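Local coordinates for Peptidase_M23 domain-containing protein (Enterococcus faecalis, PDB 6SMK), which probably cleaves bacterial cell-wall peptidoglycan, as the zinc-dependent M23 catalytic domain of a prophage-encoded D,L-endopeptidase, at residues F4-G9 and V110-R115; P11-S16 and D33-T38; G48-V53 and D88-G93. The protein carries 1 engineered substitution. All blocks are in the same frame, centred on the assembly; numbering follows the deposited sequence.

How the contacts relate
Contacts 1 and 2 meet at the zinc site, and contact 3 lies on the far side of the domain from contact 2. H111 of contact 1 and D33 of contact 2 both bind the zinc ion, with H29 and a water also on the metal. Their strands, 109-116 and 28-35, are neighbours in one antiparallel sheet. V110 N hydrogen-bonds to Y34 O at 2.7 Å, and V110 CG1 packs on F12 CE1 at 3.6 Å. Contact 3 reaches the same sheet through strand 48-54. Its centre is about 14 Å from that of contact 1 and about 21 Å from that of contact 2. In sequence, contacts 2 and 3 are both nested within the loop closed by contact 1.

Contact 1: residues F4-G9 and V110-R115; sequences FAPHFG and VHYELR. With ZN (zinc ion), chain F.
F4 meets L114 and Y112 where the N-terminal loop lies across the M23 beta sheet, on strand 109-116. F4 CB packs on L114 CD2 at 3.6 Å. The F4 ring turns off from the strand and meets the ring of Y46. F4 O accepts a hydrogen bond from Y112 OH at 2.5 Å, and the carbonyl lies at the edge of the tyrosine ring, near its plane. This ties a buried phenol to the loop backbone.

A5 points away, and its carbonyl bonds to Y46 OH. P6 then lies on one face of the Y112 ring. Its CB stands 3.6 Å from the ring centroid and 10° off the normal, a CH-pi contact over the face. P6 CD adds a contact with Y112 CE2 at 3.5 Å. F8 follows at the CB end of the same tyrosine. F8 CE2 approaches Y112 CD1 obliquely at 4.1 Å. Y112 has CG anti to its backbone N (chi1 178°), which carries the ring out from the strand to the loop. Y76 meets this ring edge-to-face.

H111 points away from the loop, to the zinc ion. H111 ND1 binds the metal at 2.0 Å. Zinc on ND1 and E113 on NE2 would together limit imidazole rotation. H111 NE2 donates to E113 OE1 at 3.0 Å. The acceptor lies near the imidazole plane and is met on its anti lone pair.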
loop_
_atom_site.group_PDB
_atom_site.type_symbol
_atom_site.label_atom_id
_atom_site.label_comp_id
_atom_site.label_asym_id
_atom_site.label_seq_id
_atom_site.Cartn_x
_atom_site.Cartn_y
_atom_site.Cartn_z
ATOM N N PHE A 4 -5.471 -11.374 -0.939
ATOM C CA PHE A 4 -4.283 -10.528 -0.907
ATOM C C PHE A 4 -4.381 -9.495 0.205
ATOM O O PHE A 4 -3.778 -8.421 0.122
ATOM C CB PHE A 4 -4.032 -9.865 -2.262
ATOM C CG PHE A 4 -3.568 -10.825 -3.303
ATOM C CD1 PHE A 4 -4.478 -11.547 -4.050
ATOM C CD2 PHE A 4 -2.218 -11.054 -3.497
ATOM C CE1 PHE A 4 -4.047 -12.459 -4.992
ATOM C CE2 PHE A 4 -1.779 -11.961 -4.447
ATOM C CZ PHE A 4 -2.693 -12.663 -5.191
ATOM N N ALA A 5 -5.124 -9.824 1.257
ATOM C CA ALA A 5 -5.157 -8.988 2.438
ATOM C C ALA A 5 -3.739 -8.749 2.948
ATOM O O ALA A 5 -2.870 -9.616 2.821
ATOM C CB ALA A 5 -5.997 -9.649 3.524
ATOM N N PRO A 6 -3.473 -7.573 3.514
ATOM C CA PRO A 6 -2.159 -7.312 4.121
ATOM C C PRO A 6 -2.021 -7.977 5.477
ATOM O O PRO A 6 -2.973 -8.033 6.262
ATOM C CB PRO A 6 -2.142 -5.789 4.272
ATOM C CG PRO A 6 -3.599 -5.435 4.456
ATOM C CD PRO A 6 -4.380 -6.415 3.614
ATOM N N HIS A 7 -0.811 -8.465 5.764
ATOM C CA HIS A 7 -0.518 -9.120 7.039
ATOM C C HIS A 7 0.783 -8.565 7.623
ATOM O O HIS A 7 1.736 -9.279 7.927
ATOM C CB HIS A 7 -0.472 -10.625 6.861
ATOM C CG HIS A 7 -1.773 -11.208 6.417
ATOM N ND1 HIS A 7 -1.994 -11.630 5.125
ATOM C CD2 HIS A 7 -2.924 -11.431 7.089
ATOM C CE1 HIS A 7 -3.225 -12.097 5.021
ATOM N NE2 HIS A 7 -3.810 -11.989 6.200
ATOM N N PHE A 8 0.812 -7.250 7.781
ATOM C CA PHE A 8 1.944 -6.607 8.423
ATOM C C PHE A 8 2.004 -7.030 9.870
ATOM O O PHE A 8 0.975 -7.166 10.535
ATOM C CB PHE A 8 1.819 -5.095 8.350
ATOM C CG PHE A 8 1.970 -4.544 6.971
ATOM C CD1 PHE A 8 3.210 -4.497 6.360
ATOM C CD2 PHE A 8 0.871 -4.062 6.288
ATOM C CE1 PHE A 8 3.349 -3.982 5.099
ATOM C CE2 PHE A 8 1.005 -3.540 5.029
ATOM C CZ PHE A 8 2.242 -3.494 4.435
ATOM N N GLY A 9 3.202 -7.230 10.363
ATOM C CA GLY A 9 3.395 -7.604 11.741
ATOM C C GLY A 9 3.659 -6.392 12.590
ATOM O O GLY A 9 3.199 -5.285 12.299
ATOM N N VAL A 110 1.638 3.535 6.566
ATOM C CA VAL A 110 1.768 2.973 5.232
ATOM C C VAL A 110 0.385 2.597 4.745
ATOM O O VAL A 110 -0.416 2.018 5.490
ATOM C CB VAL A 110 2.704 1.763 5.191
ATOM C CG1 VAL A 110 2.293 0.740 6.217
ATOM C CG2 VAL A 110 2.682 1.179 3.821
ATOM N N HIS A 111 0.103 2.958 3.511
ATOM C CA HIS A 111 -1.201 2.780 2.911
ATOM C C HIS A 111 -1.078 1.623 1.933
ATOM O O HIS A 111 -0.307 1.697 0.969
ATOM C CB HIS A 111 -1.636 4.080 2.233
ATOM C CG HIS A 111 -2.910 3.980 1.462
ATOM N ND1 HIS A 111 -4.109 4.447 1.950
ATOM C CD2 HIS A 111 -3.169 3.479 0.234
ATOM C CE1 HIS A 111 -5.055 4.232 1.056
ATOM N NE2 HIS A 111 -4.510 3.647 0.005
ATOM N N TYR A 112 -1.790 0.541 2.215
ATOM C CA TYR A 112 -1.782 -0.651 1.378
ATOM C C TYR A 112 -3.059 -0.656 0.551
ATOM O O TYR A 112 -4.160 -0.692 1.111
ATOM C CB TYR A 112 -1.674 -1.898 2.253
ATOM C CG TYR A 112 -1.692 -3.234 1.545
ATOM C CD1 TYR A 112 -0.503 -3.876 1.197
ATOM C CD2 TYR A 112 -2.895 -3.884 1.279
ATOM C CE1 TYR A 112 -0.513 -5.115 0.578
ATOM C CE2 TYR A 112 -2.916 -5.123 0.665
ATOM C CZ TYR A 112 -1.725 -5.732 0.315
ATOM O OH TYR A 112 -1.751 -6.961 -0.298
ATOM N N GLU A 113 -2.912 -0.584 -0.769
ATOM C CA GLU A 113 -4.043 -0.499 -1.684
ATOM C C GLU A 113 -3.977 -1.634 -2.691
ATOM O O GLU A 113 -2.898 -1.981 -3.182
ATOM C CB GLU A 113 -4.071 0.851 -2.415
ATOM C CG GLU A 113 -5.224 1.010 -3.380
ATOM C CD GLU A 113 -5.470 2.453 -3.765
ATOM O OE1 GLU A 113 -5.288 3.329 -2.894
ATOM O OE2 GLU A 113 -5.849 2.712 -4.930
ATOM N N LEU A 114 -5.132 -2.212 -2.991
ATOM C CA LEU A 114 -5.233 -3.287 -3.967
ATOM C C LEU A 114 -5.950 -2.764 -5.209
ATOM O O LEU A 114 -7.100 -2.316 -5.122
ATOM C CB LEU A 114 -5.967 -4.483 -3.365
ATOM C CG LEU A 114 -5.373 -5.842 -3.704
ATOM C CD1 LEU A 114 -3.864 -5.763 -3.616
ATOM C CD2 LEU A 114 -5.910 -6.881 -2.748
ATOM N N ARG A 115 -5.269 -2.808 -6.357
ATOM C CA ARG A 115 -5.809 -2.297 -7.617
ATOM C C ARG A 115 -5.927 -3.419 -8.640
ATOM O O ARG A 115 -4.999 -4.223 -8.802
ATOM C CB ARG A 115 -4.941 -1.168 -8.190
ATOM C CG ARG A 115 -5.270 0.211 -7.650
ATOM C CD ARG A 115 -4.191 1.232 -7.974
ATOM N NE ARG A 115 -4.284 2.392 -7.094
ATOM C CZ ARG A 115 -3.426 3.411 -7.075
ATOM N NH1 ARG A 115 -2.382 3.445 -7.899
ATOM N NH2 ARG A 115 -3.621 4.412 -6.223
HETATM ZN ZN ZN F . -4.830 5.717 3.303
HETATM O O HOH W 1 -3.628 7.618 3.844
#

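Contact 2: residues P11-S16 and D33-T38. With ZN (zinc ion), chain F.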
loop_
_atom_site.group_PDB
_atom_site.type_symbol
_atom_site.label_atom_id
_atom_site.label_comp_id
_atom_site.label_asym_id
_atom_site.label_seq_id
_atom_site.Cartn_x
_atom_site.Cartn_y
_atom_site.Cartn_z
ATOM N N PRO A 11 6.049 -3.385 13.951
ATOM C CA PRO A 11 5.234 -2.540 14.816
ATOM C C PRO A 11 4.057 -1.928 14.095
ATOM O O PRO A 11 3.474 -0.973 14.613
ATOM C CB PRO A 11 6.208 -1.450 15.220
ATOM C CG PRO A 11 7.020 -1.249 13.978
ATOM C CD PRO A 11 7.108 -2.595 13.300
ATOM N N PHE A 12 3.734 -2.432 12.905
ATOM C CA PHE A 12 2.613 -1.880 12.150
ATOM C C PHE A 12 1.312 -2.135 12.892
ATOM O O PHE A 12 1.019 -3.265 13.283
ATOM C CB PHE A 12 2.543 -2.494 10.746
ATOM C CG PHE A 12 3.717 -2.160 9.874
ATOM C CD1 PHE A 12 3.733 -1.013 9.124
ATOM C CD2 PHE A 12 4.803 -2.992 9.814
ATOM C CE1 PHE A 12 4.814 -0.712 8.334
ATOM C CE2 PHE A 12 5.882 -2.693 9.021
ATOM C CZ PHE A 12 5.889 -1.560 8.285
ATOM N N VAL A 13 0.527 -1.083 13.090
ATOM C CA VAL A 13 -0.782 -1.229 13.714
ATOM C C VAL A 13 -1.840 -0.595 12.819
ATOM O O VAL A 13 -1.720 0.572 12.429
ATOM C CB VAL A 13 -0.833 -0.644 15.141
ATOM C CG1 VAL A 13 -0.270 0.748 15.182
ATOM C CG2 VAL A 13 -2.253 -0.654 15.640
ATOM N N ARG A 14 -2.862 -1.387 12.494
ATOM C CA ARG A 14 -3.973 -0.979 11.646
ATOM C C ARG A 14 -4.799 0.102 12.318
ATOM O O ARG A 14 -5.164 -0.023 13.494
ATOM C CB ARG A 14 -4.844 -2.197 11.363
ATOM C CG ARG A 14 -5.925 -2.039 10.360
ATOM C CD ARG A 14 -6.109 -3.388 9.697
ATOM N NE ARG A 14 -7.383 -3.535 9.011
ATOM C CZ ARG A 14 -7.603 -4.453 8.082
ATOM N NH1 ARG A 14 -6.634 -5.290 7.739
ATOM N NH2 ARG A 14 -8.784 -4.526 7.493
ATOM N N THR A 15 -5.112 1.154 11.561
ATOM C CA THR A 15 -5.834 2.303 12.097
ATOM C C THR A 15 -7.126 2.584 11.343
ATOM O O THR A 15 -8.203 2.559 11.944
ATOM C CB THR A 15 -4.938 3.545 12.086
ATOM O OG1 THR A 15 -4.642 3.902 10.728
ATOM C CG2 THR A 15 -3.666 3.272 12.834
ATOM N N SER A 16 -7.060 2.872 10.054
ATOM C CA SER A 16 -8.257 3.154 9.280
ATOM C C SER A 16 -8.481 2.032 8.276
ATOM O O SER A 16 -7.570 1.678 7.517
ATOM C CB SER A 16 -8.149 4.505 8.584
ATOM O OG SER A 16 -7.513 4.345 7.338
ATOM N N ASP A 33 -4.810 1.616 6.061
ATOM C CA ASP A 33 -3.699 2.357 6.645
ATOM C C ASP A 33 -3.147 1.597 7.847
ATOM O O ASP A 33 -3.900 1.210 8.749
ATOM C CB ASP A 33 -4.154 3.763 7.060
ATOM C CG ASP A 33 -4.232 4.740 5.883
ATOM O OD1 ASP A 33 -3.898 4.352 4.747
ATOM O OD2 ASP A 33 -4.623 5.908 6.089
ATOM N N TYR A 34 -1.837 1.373 7.858
ATOM C CA TYR A 34 -1.145 0.793 9.008
ATOM C C TYR A 34 -0.162 1.821 9.549
ATOM O O TYR A 34 0.722 2.286 8.820
ATOM C CB TYR A 34 -0.396 -0.485 8.634
ATOM C CG TYR A 34 -1.249 -1.727 8.482
ATOM C CD1 TYR A 34 -1.926 -1.985 7.298
ATOM C CD2 TYR A 34 -1.351 -2.657 9.507
ATOM C CE1 TYR A 34 -2.691 -3.126 7.148
ATOM C CE2 TYR A 34 -2.111 -3.798 9.365
ATOM C CZ TYR A 34 -2.779 -4.031 8.184
ATOM O OH TYR A 34 -3.541 -5.171 8.036
ATOM N N ALA A 35 -0.306 2.169 10.822
ATOM C CA ALA A 35 0.555 3.168 11.433
ATOM C C ALA A 35 1.842 2.539 11.941
ATOM O O ALA A 35 1.852 1.401 12.422
ATOM C CB ALA A 35 -0.164 3.871 12.579
ATOM N N ALA A 36 2.921 3.299 11.835
ATOM C CA ALA A 36 4.243 2.920 12.305
ATOM C C ALA A 36 5.128 4.143 12.192
ATOM O O ALA A 36 4.812 5.059 11.441
ATOM C CB ALA A 36 4.818 1.752 11.489
ATOM N N PRO A 37 6.211 4.197 12.953
ATOM C CA PRO A 37 7.081 5.379 12.911
ATOM C C PRO A 37 7.708 5.560 11.544
ATOM O O PRO A 37 7.902 4.598 10.798
ATOM C CB PRO A 37 8.147 5.071 13.962
ATOM C CG PRO A 37 7.506 4.087 14.864
ATOM C CD PRO A 37 6.599 3.260 14.014
ATOM N N THR A 38 8.010 6.810 11.201
ATOM C CA THR A 38 8.736 7.027 9.956
ATOM C C THR A 38 10.060 6.274 10.037
ATOM O O THR A 38 10.686 6.200 11.099
ATOM C CB THR A 38 8.979 8.521 9.676
ATOM O OG1 THR A 38 9.877 9.044 10.650
ATOM C CG2 THR A 38 7.691 9.321 9.737
HETATM ZN ZN ZN F . -4.830 5.717 3.303
HETATM O O HOH W 1 -3.628 7.618 3.844
#
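V13 and A35 form an antiparallel hydrogen-bonded pair, and R14 and Y34 the next, non-hydrogen-bonded one, on short strand segments whose directions differ by 130°. V13 N donates to A35 O at 2.9 Å and V13 O accepts from A35 N. T15 N continues the pairing to D33 O.

The R14 chain lies over one face of the Y34 ring, with R14 CG offset toward the rim. With chi1 at -172° the chain extends away from its own N, and a bend at chi2 follows before NH1 meets the hydroxyl. R14 NH1 donates to Y34 OH at 3.1 Å, from the edge of the guanidinium and slightly tilted from its plane. The guanidinium and ring planes are 79° apart. R14 also forms salt bridges with D127 and D17.

Both segments belong to the beta hairpin of strands 13-20 and 28-35, which carries two zinc ligands of the M23 peptidase, H29 and D33. D33 OD1 binds the zinc ion at 2.2 Å. D33 OD2 accepts a hydrogen bond from the zinc-bound water at 3.0 Å. S16 OG packs beside D33 CB at 3.4 Å.

T15 CG2 touches A35 CB at 3.6 Å. V13 lies on the same face as A35. F12 crosses Y34 at about a right angle, and F12 CD1 reaches A36 CB at 3.8 Å.

Contact 3: residues G48-V53 and D88-G93; sequences GLVDWV and DKVKAG
The peptide groups of G48 and V90 are the flat groups of this contact, and they meet edge to edge through N-H and C=O. G48 O accepts from V90 N at 2.9 Å, with an N-H...O angle of 177°. G48 N returns a bond to V90 O at 3.1 Å, so the two residues form an antiparallel hydrogen-bonded pair. V50 N donates to D88 O at 2.9 Å, again almost straight at 175°. The D88 carboxylate turns off from strand 48-54, and its OD2 accepts from K85 N.

The two strands belong to the antiparallel sheet of the M23 domain. Strand 48-54 pairs with the short strand 89-90 and also with strand 63-69. D51 and W52 both face G65 of that second neighbour, a classic beta bulge in 48-53, just past the residues paired with 88-90.

Side-chain packing is light and falls mainly to two valines. V50 CG2 meets V90 CG1 at 3.8 Å, the two side chains crossing at about a right angle. Both methyls stand anti to their own carbonyl carbons, and this placement brings them together. V50 CB also sits 3.5 Å from D88 O, and V90 CG2 lies 3.6 Å from G48 O. I66 and A84 touch V50 as well. L49 and K89 form the next, non-hydrogen-bonded pair, where L49 CD1 comes within 4.0 Å of D88 O.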
loop_
_atom_site.group_PDB
_atom_site.type_symbol
_atom_site.label_atom_id
_atom_site.label_comp_id
_atom_site.label_asym_id
_atom_site.label_seq_id
_atom_site.Cartn_x
_atom_site.Cartn_y
_atom_site.Cartn_z
ATOM N N GLY A 48 5.956 -10.323 -6.253
ATOM C CA GLY A 48 5.560 -9.907 -7.582
ATOM C C GLY A 48 6.617 -9.039 -8.224
ATOM O O GLY A 48 7.726 -8.879 -7.703
ATOM N N LEU A 49 6.236 -8.466 -9.362
ATOM C CA LEU A 49 7.087 -7.612 -10.179
ATOM C C LEU A 49 6.795 -6.149 -9.877
ATOM O O LEU A 49 5.632 -5.728 -9.894
ATOM C CB LEU A 49 6.837 -7.898 -11.656
ATOM C CG LEU A 49 7.419 -6.926 -12.678
ATOM C CD1 LEU A 49 8.911 -7.162 -12.841
ATOM C CD2 LEU A 49 6.684 -7.056 -14.000
ATOM N N VAL A 50 7.843 -5.384 -9.589
ATOM C CA VAL A 50 7.713 -3.940 -9.412
ATOM C C VAL A 50 7.560 -3.317 -10.791
ATOM O O VAL A 50 8.489 -3.351 -11.601
ATOM C CB VAL A 50 8.918 -3.349 -8.679
ATOM C CG1 VAL A 50 8.923 -1.824 -8.832
ATOM C CG2 VAL A 50 8.906 -3.768 -7.211
ATOM N N ASP A 51 6.382 -2.757 -11.068
ATOM C CA ASP A 51 6.141 -2.110 -12.350
ATOM C C ASP A 51 5.531 -0.726 -12.180
ATOM O O ASP A 51 4.898 -0.216 -13.112
ATOM C CB ASP A 51 5.254 -2.975 -13.253
ATOM C CG ASP A 51 3.853 -3.155 -12.710
ATOM O OD1 ASP A 51 3.611 -2.840 -11.526
ATOM O OD2 ASP A 51 2.987 -3.613 -13.486
ATOM N N TRP A 52 5.733 -0.097 -11.027
ATOM C CA TRP A 52 5.165 1.225 -10.782
ATOM C C TRP A 52 5.904 1.852 -9.613
ATOM O O TRP A 52 5.797 1.361 -8.485
ATOM C CB TRP A 52 3.680 1.120 -10.488
ATOM C CG TRP A 52 3.032 2.414 -10.207
ATOM C CD1 TRP A 52 3.013 3.092 -9.019
ATOM C CD2 TRP A 52 2.279 3.195 -11.124
ATOM N NE1 TRP A 52 2.297 4.256 -9.148
ATOM C CE2 TRP A 52 1.834 4.341 -10.434
ATOM C CE3 TRP A 52 1.933 3.039 -12.468
ATOM C CZ2 TRP A 52 1.064 5.322 -11.043
ATOM C CZ3 TRP A 52 1.160 4.014 -13.070
ATOM C CH2 TRP A 52 0.736 5.141 -12.359
ATOM N N VAL A 53 6.641 2.926 -9.874
ATOM C CA VAL A 53 7.298 3.683 -8.821
ATOM C C VAL A 53 7.029 5.156 -9.063
ATOM O O VAL A 53 7.131 5.630 -10.200
ATOM C CB VAL A 53 8.810 3.408 -8.762
ATOM C CG1 VAL A 53 9.421 4.201 -7.642
ATOM C CG2 VAL A 53 9.064 1.913 -8.574
ATOM N N ASP A 88 12.382 -4.720 -10.431
ATOM C CA ASP A 88 12.729 -5.606 -9.331
ATOM C C ASP A 88 11.700 -6.724 -9.207
ATOM O O ASP A 88 10.490 -6.477 -9.192
ATOM C CB ASP A 88 12.810 -4.811 -8.022
ATOM C CG ASP A 88 14.113 -4.005 -7.884
ATOM O OD1 ASP A 88 14.857 -3.881 -8.883
ATOM O OD2 ASP A 88 14.388 -3.489 -6.772
ATOM N N LYS A 89 12.182 -7.964 -9.181
ATOM C CA LYS A 89 11.364 -9.081 -8.734
ATOM C C LYS A 89 11.507 -9.161 -7.225
ATOM O O LYS A 89 12.628 -9.286 -6.721
ATOM C CB LYS A 89 11.807 -10.384 -9.389
ATOM C CG LYS A 89 11.854 -10.352 -10.902
ATOM C CD LYS A 89 10.928 -11.414 -11.490
ATOM C CE LYS A 89 11.206 -11.650 -12.969
ATOM N NZ LYS A 89 10.665 -12.964 -13.434
ATOM N N VAL A 90 10.402 -9.048 -6.494
ATOM C CA VAL A 90 10.509 -9.007 -5.043
ATOM C C VAL A 90 9.749 -10.173 -4.440
ATOM O O VAL A 90 8.765 -10.665 -5.005
ATOM C CB VAL A 90 10.025 -7.667 -4.449
ATOM C CG1 VAL A 90 10.673 -6.505 -5.191
ATOM C CG2 VAL A 90 8.526 -7.568 -4.484
ATOM N N LYS A 91 10.246 -10.638 -3.294
ATOM C CA LYS A 91 9.610 -11.700 -2.528
ATOM C C LYS A 91 8.906 -11.123 -1.310
ATOM O O LYS A 91 9.144 -9.982 -0.901
ATOM C CB LYS A 91 10.611 -12.768 -2.077
ATOM C CG LYS A 91 11.875 -12.888 -2.917
ATOM C CD LYS A 91 12.426 -14.305 -2.823
ATOM C CE LYS A 91 13.908 -14.369 -3.142
ATOM N NZ LYS A 91 14.333 -15.760 -3.499
ATOM N N ALA A 92 8.010 -11.924 -0.750
ATOM C CA ALA A 92 7.287 -11.487 0.430
ATOM C C ALA A 92 8.275 -11.292 1.575
ATOM O O ALA A 92 9.119 -12.150 1.842
ATOM C CB ALA A 92 6.207 -12.506 0.794
ATOM N N GLY A 93 8.198 -10.151 2.230
ATOM C CA GLY A 93 9.116 -9.880 3.300
ATOM C C GLY A 93 10.363 -9.157 2.874
ATOM O O GLY A 93 11.149 -8.747 3.735
#